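Local atomic coordinates of membrane-bound lytic murein transglycosylase A (Burkholderia pseudomallei, PDB entry 6QK4), a protein that probably cleaves the glycosidic bond between N-acetylmuramic acid and N-acetylglucosamine in peptidoglycan, forming a 1,6-anhydro bond in the N-acetylmuramic acid residue. Residues G189-P194 against N236-F241; D160-F165 against Q216-W221. All coordinates share one frame; numbering follows the deposited sequence.

Interaction 1 of 2, residues G189-P194 against N236-F241; sequences GTNNQP and NPRFVF
R238 reaches across to T190 and Q193 where two antiparallel segments of the MltA-specific insert domain run side by side. T190 and V240 form a non-hydrogen-bonded pair at the meeting ends of strands 182-190 and 240-244. Beyond them both chains leave strand form, and side chains take over much of the pairing.

The R238 side chain starts close to the carbonyl of Q193: CB lies 3.2 Å from Q193 O, and CG and CD follow past the same oxygen. With CG anti to the backbone N (chi1 -167°) and the chain extended to NE, the guanidinium is carried out past Q193 O to T190. The guanidinium then turns, and NH1 donates to Q193 O at 3.0 Å, with the oxygen in the guanidinium plane. T190 OG1 sits over one face of the group, 3.3 Å from R238 CZ, and is not hydrogen-bonded to it. That hydroxyl instead accepts from N192 N, closing an ST turn.

N191 binds with both ends of its amide. ND2 gives a nearly straight bond to P237 O, 2.8 Å long and in the amide plane, and also donates to P139 O outside the segments. OD1 accepts from F239 N at 3.0 Å, but the donor stands above the carbonyl plane. F239 O in turn takes the backbone N-H of N191. At the strand end the F241 ring has G189 and T190 backbone at its edge and meets W128 edge-to-face. Just beside that ring, F241 N donates to G189 O at 2.8 Å, almost straight at 178°.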
ATOM      1  N   GLY A 189      15.975  10.395  -6.901  1.00 45.67           N
ATOM      2  CA  GLY A 189      16.277  10.742  -8.278  1.00 46.12           C
ATOM      3  C   GLY A 189      16.380   9.515  -9.170  1.00 46.31           C
ATOM      4  O   GLY A 189      16.287   8.370  -8.723  1.00 40.76           O
ATOM      5  N   THR A 190      16.562   9.795 -10.466  1.00 45.20           N
ATOM      6  CA  THR A 190      16.469   8.796 -11.522  1.00 45.64           C
ATOM      7  C   THR A 190      17.519   9.094 -12.593  1.00 46.22           C
ATOM      8  O   THR A 190      18.080  10.188 -12.651  1.00 45.84           O
ATOM      9  CB  THR A 190      15.057   8.776 -12.134  1.00 51.48           C
ATOM     10  OG1 THR A 190      15.043   7.950 -13.292  1.00 54.99           O
ATOM     11  CG2 THR A 190      14.610  10.194 -12.533  1.00 54.02           C
ATOM     12  N   ASN A 191      17.827   8.082 -13.414  1.00 44.34           N
ATOM     13  CA  ASN A 191      18.675   8.338 -14.573  1.00 48.05           C
ATOM     14  C   ASN A 191      17.861   8.818 -15.773  1.00 54.84           C
ATOM     15  O   ASN A 191      18.445   9.083 -16.843  1.00 58.53           O
ATOM     16  CB  ASN A 191      19.483   7.082 -14.911  1.00 41.01           C
ATOM     17  CG  ASN A 191      18.619   5.924 -15.384  1.00 37.14           C
ATOM     18  OD1 ASN A 191      17.390   5.889 -15.231  1.00 34.27           O
ATOM     19  ND2 ASN A 191      19.266   4.956 -15.984  1.00 37.86           N
ATOM     20  N   ASN A 192      16.552   8.991 -15.577  1.00 55.85           N
ATOM     21  CA  ASN A 192      15.561   9.351 -16.593  1.00 59.07           C
ATOM     22  C   ASN A 192      15.793   8.568 -17.871  1.00 59.37           C
ATOM     23  O   ASN A 192      16.046   9.118 -18.942  1.00 62.18           O
ATOM     24  CB  ASN A 192      15.528  10.855 -16.867  1.00 61.97           C
ATOM     25  CG  ASN A 192      14.215  11.511 -16.389  1.00 63.71           C
ATOM     26  OD1 ASN A 192      13.231  10.831 -16.044  1.00 62.33           O
ATOM     27  ND2 ASN A 192      14.212  12.837 -16.351  1.00 66.50           N
ATOM     28  N   GLN A 193      15.697   7.253 -17.726  1.00 54.94           N
ATOM     29  CA  GLN A 193      15.752   6.292 -18.806  1.00 50.96           C
ATOM     30  C   GLN A 193      14.512   5.425 -18.684  1.00 50.57           C
ATOM     31  O   GLN A 193      13.970   5.274 -17.585  1.00 51.30           O
ATOM     32  CB  GLN A 193      17.027   5.426 -18.744  1.00 47.49           C
ATOM     33  CG  GLN A 193      18.329   6.234 -18.864  1.00 46.13           C
ATOM     34  CD  GLN A 193      18.651   6.651 -20.305  1.00 46.01           C
ATOM     35  OE1 GLN A 193      17.997   6.220 -21.250  1.00 47.87           O
ATOM     36  NE2 GLN A 193      19.666   7.482 -20.462  1.00 47.78           N
ATOM     37  N   PRO A 194      14.040   4.848 -19.781  1.00 47.59           N
ATOM     38  CA  PRO A 194      12.706   4.229 -19.766  1.00 48.20           C
ATOM     39  C   PRO A 194      12.641   3.002 -18.865  1.00 49.70           C
ATOM     40  O   PRO A 194      13.582   2.208 -18.807  1.00 48.80           O
ATOM     41  CB  PRO A 194      12.476   3.844 -21.233  1.00 49.83           C
ATOM     42  CG  PRO A 194      13.480   4.620 -22.010  1.00 49.10           C
ATOM     43  CD  PRO A 194      14.649   4.844 -21.121  1.00 47.60           C
ATOM     44  N   ASN A 236      16.184  -3.550 -17.840  1.00 33.85           N
ATOM     45  CA  ASN A 236      15.462  -2.343 -17.466  1.00 32.40           C
ATOM     46  C   ASN A 236      16.425  -1.172 -17.405  1.00 37.95           C
ATOM     47  O   ASN A 236      17.159  -1.034 -16.414  1.00 39.55           O
ATOM     48  CB  ASN A 236      14.754  -2.516 -16.105  1.00 32.15           C
ATOM     49  CG  ASN A 236      14.152  -1.212 -15.601  1.00 35.88           C
ATOM     50  OD1 ASN A 236      13.806  -0.350 -16.405  1.00 38.83           O
ATOM     51  ND2 ASN A 236      14.028  -1.040 -14.262  1.00 38.13           N
ATOM     52  N   PRO A 237      16.426  -0.269 -18.382  1.00 42.24           N
ATOM     53  CA  PRO A 237      17.415   0.821 -18.356  1.00 43.04           C
ATOM     54  C   PRO A 237      17.195   1.812 -17.230  1.00 41.64           C
ATOM     55  O   PRO A 237      18.146   2.509 -16.839  1.00 37.86           O
ATOM     56  CB  PRO A 237      17.270   1.483 -19.737  1.00 45.78           C
ATOM     57  CG  PRO A 237      15.944   1.077 -20.235  1.00 45.50           C
ATOM     58  CD  PRO A 237      15.580  -0.253 -19.591  1.00 43.46           C
ATOM     59  N   ARG A 238      15.988   1.888 -16.671  1.00 40.01           N
ATOM     60  CA  ARG A 238      15.762   2.845 -15.601  1.00 39.97           C
ATOM     61  C   ARG A 238      16.493   2.431 -14.324  1.00 36.92           C
ATOM     62  O   ARG A 238      16.603   1.236 -14.012  1.00 38.38           O
ATOM     63  CB  ARG A 238      14.263   2.984 -15.339  1.00 40.86           C
ATOM     64  CG  ARG A 238      13.930   4.161 -14.476  1.00 45.85           C
ATOM     65  CD  ARG A 238      12.436   4.282 -14.376  1.00 50.92           C
ATOM     66  NE  ARG A 238      12.018   5.506 -13.703  1.00 56.07           N
ATOM     67  CZ  ARG A 238      12.129   6.738 -14.209  1.00 60.74           C
ATOM     68  NH1 ARG A 238      12.680   6.942 -15.411  1.00 62.73           N
ATOM     69  NH2 ARG A 238      11.702   7.780 -13.503  1.00 61.44           N
ATOM     70  N   PHE A 239      17.005   3.433 -13.608  1.00 32.36           N
ATOM     71  CA  PHE A 239      17.742   3.285 -12.347  1.00 31.59           C
ATOM     72  C   PHE A 239      17.314   4.365 -11.356  1.00 36.92           C
ATOM     73  O   PHE A 239      17.440   5.562 -11.639  1.00 38.49           O
ATOM     74  CB  PHE A 239      19.270   3.358 -12.552  1.00 30.89           C
ATOM     75  CG  PHE A 239      20.036   2.741 -11.427  1.00 31.72           C
ATOM     76  CD1 PHE A 239      20.265   1.359 -11.415  1.00 30.47           C
ATOM     77  CD2 PHE A 239      20.443   3.504 -10.346  1.00 32.47           C
ATOM     78  CE1 PHE A 239      20.957   0.778 -10.346  1.00 28.70           C
ATOM     79  CE2 PHE A 239      21.108   2.937  -9.261  1.00 34.05           C
ATOM     80  CZ  PHE A 239      21.347   1.563  -9.259  1.00 31.52           C
ATOM     81  N   VAL A 240      16.902   3.957 -10.152  1.00 34.71           N
ATOM     82  CA  VAL A 240      16.367   4.880  -9.163  1.00 35.27           C
ATOM     83  C   VAL A 240      17.320   4.971  -7.986  1.00 30.93           C
ATOM     84  O   VAL A 240      17.843   3.954  -7.519  1.00 29.98           O
ATOM     85  CB  VAL A 240      14.967   4.410  -8.727  1.00 34.30           C
ATOM     86  CG1 VAL A 240      14.426   5.221  -7.532  1.00 35.83           C
ATOM     87  CG2 VAL A 240      14.020   4.399  -9.936  1.00 32.87           C
ATOM     88  N   PHE A 241      17.547   6.197  -7.509  1.00 31.25           N
ATOM     89  CA  PHE A 241      18.398   6.501  -6.377  1.00 32.20           C
ATOM     90  C   PHE A 241      17.537   6.807  -5.165  1.00 32.98           C
ATOM     91  O   PHE A 241      16.334   7.035  -5.281  1.00 35.28           O
ATOM     92  CB  PHE A 241      19.287   7.695  -6.675  1.00 31.71           C
ATOM     93  CG  PHE A 241      20.158   7.487  -7.874  1.00 32.78           C
ATOM     94  CD1 PHE A 241      21.343   6.793  -7.743  1.00 36.08           C
ATOM     95  CD2 PHE A 241      19.749   7.930  -9.122  1.00 37.18           C
ATOM     96  CE1 PHE A 241      22.175   6.582  -8.860  1.00 39.02           C
ATOM     97  CE2 PHE A 241      20.547   7.730 -10.233  1.00 40.33           C
ATOM     98  CZ  PHE A 241      21.766   7.056 -10.102  1.00 41.56           C
TER

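Interaction 2 of 2, residues D160-F165 against Q216-W221; sequences DPIEAF and QGIKAW
I162 lays its CG2 methyl against K219 and I218 at once. The methyl is 3.8 Å from K219 CG and 3.9 Å from I218 CG2. It stands anti to the I162 backbone N, and from there it points at the neighbouring helix. I162 CD1 adds a second touch on the same I218 methyl, at 4.0 Å. The I162 and I218 side chains meet at a slant. I162 and K219 instead run alongside each other, pointing opposite ways.

K219 then carries on toward E163. Its CE lies 3.5 Å from E163 CG, so aliphatic parts of both chains meet before the charges do. The K219 chain bends at its last torsion (chi4 142°). NZ ends 3.4 Å from E163 OE2, a salt bridge whose hydrogen bond is weak. Q216 OE1, one helical turn back, also accepts from this ammonium at 3.2 Å. The strongest partner of K219 NZ is D326 OD2, a salt bridge to the first residue of helix 326-334. The carboxylates of E163 and D326 probably favour the charged form of the lysine.

The contact joins two helices of the MltA-specific insert domain, 161-170 and 215-224. The axes of the short segments run at 145° to each other and come within 10.3 Å. On the first helix the contact uses its N-terminal end, which D160 caps. As the N-cap residue, D160 accepts from E163 N at OD1 and, weakly, from I162 N.

Other helices continue the apolar side. I218 also packs on I198 and L202 of helix 198-204, and I162 on L233 of helix 229-234. On the polar side, D160 OD2 comes near the lysine chain at K219 CD.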
ATOM      1  N   ASP A 160      18.863  -9.050  -1.230  1.00 36.97           N
ATOM      2  CA  ASP A 160      18.288  -9.664  -2.400  1.00 36.18           C
ATOM      3  C   ASP A 160      18.273  -8.627  -3.522  1.00 34.50           C
ATOM      4  O   ASP A 160      17.818  -7.492  -3.292  1.00 34.17           O
ATOM      5  CB  ASP A 160      16.867 -10.129  -2.080  1.00 44.00           C
ATOM      6  CG  ASP A 160      16.272 -10.944  -3.185  1.00 50.68           C
ATOM      7  OD1 ASP A 160      15.988 -10.371  -4.247  1.00 49.17           O
ATOM      8  OD2 ASP A 160      16.129 -12.168  -2.992  1.00 54.77           O
ATOM      9  N   PRO A 161      18.723  -8.976  -4.728  1.00 33.30           N
ATOM     10  CA  PRO A 161      18.807  -7.968  -5.807  1.00 34.68           C
ATOM     11  C   PRO A 161      17.441  -7.753  -6.447  1.00 33.33           C
ATOM     12  O   PRO A 161      17.181  -6.664  -6.975  1.00 33.93           O
ATOM     13  CB  PRO A 161      19.835  -8.571  -6.782  1.00 34.80           C
ATOM     14  CG  PRO A 161      19.707 -10.041  -6.588  1.00 36.11           C
ATOM     15  CD  PRO A 161      19.379 -10.238  -5.093  1.00 35.34           C
ATOM     16  N   ILE A 162      16.571  -8.767  -6.372  1.00 33.28           N
ATOM     17  CA  ILE A 162      15.194  -8.633  -6.866  1.00 31.56           C
ATOM     18  C   ILE A 162      14.382  -7.710  -5.962  1.00 30.95           C
ATOM     19  O   ILE A 162      13.660  -6.827  -6.443  1.00 29.90           O
ATOM     20  CB  ILE A 162      14.502 -10.010  -6.999  1.00 35.50           C
ATOM     21  CG1 ILE A 162      15.333 -10.979  -7.849  1.00 40.00           C
ATOM     22  CG2 ILE A 162      13.065  -9.849  -7.541  1.00 33.14           C
ATOM     23  CD1 ILE A 162      15.367 -10.635  -9.307  1.00 40.51           C
ATOM     24  N   GLU A 163      14.502  -7.870  -4.637  1.00 31.22           N
ATOM     25  CA  GLU A 163      13.881  -6.907  -3.730  1.00 29.19           C
ATOM     26  C   GLU A 163      14.397  -5.486  -3.944  1.00 28.72           C
ATOM     27  O   GLU A 163      13.620  -4.531  -3.865  1.00 28.34           O
ATOM     28  CB  GLU A 163      14.094  -7.323  -2.278  1.00 30.43           C
ATOM     29  CG  GLU A 163      13.514  -8.686  -1.975  1.00 36.63           C
ATOM     30  CD  GLU A 163      13.650  -9.119  -0.521  1.00 42.09           C
ATOM     31  OE1 GLU A 163      13.811  -8.266   0.363  1.00 42.72           O
ATOM     32  OE2 GLU A 163      13.571 -10.350  -0.272  1.00 46.46           O
ATOM     33  N   ALA A 164      15.713  -5.317  -4.147  1.00 30.66           N
ATOM     34  CA  ALA A 164      16.259  -3.990  -4.413  1.00 30.26           C
ATOM     35  C   ALA A 164      15.633  -3.387  -5.666  1.00 31.50           C
ATOM     36  O   ALA A 164      15.265  -2.209  -5.695  1.00 30.79           O
ATOM     37  CB  ALA A 164      17.790  -4.084  -4.586  1.00 30.79           C
ATOM     38  N   PHE A 165      15.524  -4.194  -6.712  1.00 27.28           N
ATOM     39  CA  PHE A 165      14.905  -3.773  -7.957  1.00 31.31           C
ATOM     40  C   PHE A 165      13.481  -3.303  -7.735  1.00 29.25           C
ATOM     41  O   PHE A 165      13.069  -2.273  -8.275  1.00 30.85           O
ATOM     42  CB  PHE A 165      14.928  -4.947  -8.923  1.00 34.09           C
ATOM     43  CG  PHE A 165      14.409  -4.636 -10.277  1.00 34.40           C
ATOM     44  CD1 PHE A 165      13.034  -4.728 -10.556  1.00 33.22           C
ATOM     45  CD2 PHE A 165      15.306  -4.277 -11.307  1.00 37.31           C
ATOM     46  CE1 PHE A 165      12.537  -4.470 -11.850  1.00 34.13           C
ATOM     47  CE2 PHE A 165      14.823  -4.035 -12.629  1.00 36.91           C
ATOM     48  CZ  PHE A 165      13.453  -4.137 -12.886  1.00 34.67           C
ATOM     49  N   GLN A 216       7.130 -12.836  -6.292  1.00 38.40           N
ATOM     50  CA  GLN A 216       7.588 -14.135  -5.802  1.00 40.73           C
ATOM     51  C   GLN A 216       7.995 -15.061  -6.937  1.00 41.86           C
ATOM     52  O   GLN A 216       8.952 -15.826  -6.785  1.00 44.18           O
ATOM     53  CB  GLN A 216       6.531 -14.795  -4.934  1.00 47.82           C
ATOM     54  CG  GLN A 216       6.526 -14.226  -3.531  1.00 51.29           C
ATOM     55  CD  GLN A 216       7.883 -14.315  -2.830  1.00 56.30           C
ATOM     56  OE1 GLN A 216       8.298 -13.368  -2.125  1.00 57.87           O
ATOM     57  NE2 GLN A 216       8.576 -15.463  -3.005  1.00 56.43           N
ATOM     58  N   GLY A 217       7.297 -15.020  -8.078  1.00 35.35           N
ATOM     59  CA  GLY A 217       7.676 -15.912  -9.180  1.00 34.29           C
ATOM     60  C   GLY A 217       9.003 -15.509  -9.802  1.00 38.51           C
ATOM     61  O   GLY A 217       9.809 -16.367 -10.216  1.00 39.79           O
ATOM     62  N   ILE A 218       9.259 -14.198  -9.853  1.00 36.91           N
ATOM     63  CA  ILE A 218      10.522 -13.700 -10.369  1.00 35.32           C
ATOM     64  C   ILE A 218      11.660 -14.097  -9.433  1.00 39.76           C
ATOM     65  O   ILE A 218      12.714 -14.588  -9.880  1.00 39.07           O
ATOM     66  CB  ILE A 218      10.427 -12.177 -10.565  1.00 31.61           C
ATOM     67  CG1 ILE A 218       9.359 -11.852 -11.643  1.00 31.29           C
ATOM     68  CG2 ILE A 218      11.852 -11.580 -10.871  1.00 33.33           C
ATOM     69  CD1 ILE A 218       9.061 -10.385 -11.779  1.00 32.96           C
ATOM     70  N   LYS A 219      11.454 -13.936  -8.119  1.00 40.98           N
ATOM     71  CA  LYS A 219      12.457 -14.404  -7.157  1.00 44.15           C
ATOM     72  C   LYS A 219      12.734 -15.887  -7.336  1.00 47.59           C
ATOM     73  O   LYS A 219      13.873 -16.340  -7.171  1.00 51.83           O
ATOM     74  CB  LYS A 219      12.001 -14.160  -5.718  1.00 42.66           C
ATOM     75  CG  LYS A 219      12.081 -12.741  -5.202  1.00 44.70           C
ATOM     76  CD  LYS A 219      11.972 -12.749  -3.666  1.00 49.07           C
ATOM     77  CE  LYS A 219      11.666 -11.383  -3.109  1.00 48.14           C
ATOM     78  NZ  LYS A 219      10.722 -11.364  -1.927  1.00 44.87           N
ATOM     79  N   ALA A 220      11.700 -16.671  -7.652  1.00 46.50           N
ATOM     80  CA  ALA A 220      11.915 -18.104  -7.757  1.00 47.45           C
ATOM     81  C   ALA A 220      12.747 -18.411  -8.991  1.00 49.32           C
ATOM     82  O   ALA A 220      13.727 -19.172  -8.934  1.00 52.29           O
ATOM     83  CB  ALA A 220      10.573 -18.837  -7.789  1.00 47.11           C
ATOM     84  N   TRP A 221      12.385 -17.787 -10.115  1.00 48.01           N
ATOM     85  CA  TRP A 221      13.164 -17.926 -11.342  1.00 47.97           C
ATOM     86  C   TRP A 221      14.617 -17.507 -11.139  1.00 49.83           C
ATOM     87  O   TRP A 221      15.529 -18.141 -11.682  1.00 51.86           O
ATOM     88  CB  TRP A 221      12.524 -17.097 -12.449  1.00 46.44           C
ATOM     89  CG  TRP A 221      13.203 -17.267 -13.765  1.00 48.53           C
ATOM     90  CD1 TRP A 221      12.859 -18.136 -14.774  1.00 49.17           C
ATOM     91  CD2 TRP A 221      14.339 -16.535 -14.235  1.00 52.96           C
ATOM     92  NE1 TRP A 221      13.729 -17.995 -15.841  1.00 51.47           N
ATOM     93  CE2 TRP A 221      14.645 -17.019 -15.533  1.00 53.09           C
ATOM     94  CE3 TRP A 221      15.137 -15.523 -13.681  1.00 53.71           C
ATOM     95  CZ2 TRP A 221      15.707 -16.511 -16.281  1.00 52.59           C
ATOM     96  CZ3 TRP A 221      16.194 -15.022 -14.425  1.00 54.33           C
ATOM     97  CH2 TRP A 221      16.464 -15.513 -15.708  1.00 51.26           C
TER

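The two contacts lie about 18 Å apart, centre to centre, and all four segments fall within the MltA-specific insert domain. Their order along the chain alternates: 160-165, 189-194, 216-221, 236-241. Interaction 1 joins the ends of strands 182-190 and 240-244, while interaction 2 packs helix 161-170 on helix 215-224. Helix 161-170 links them: F165 CZ touches N236 ND2 at 3.4 Å, and farther along Q168 donates to V240 O. Helix 229-234, just before 236-241 in the chain, also packs on F165 through L233. The helices are thus tied to the strand pair within one domain of this probable peptidoglycan-cleaving enzyme.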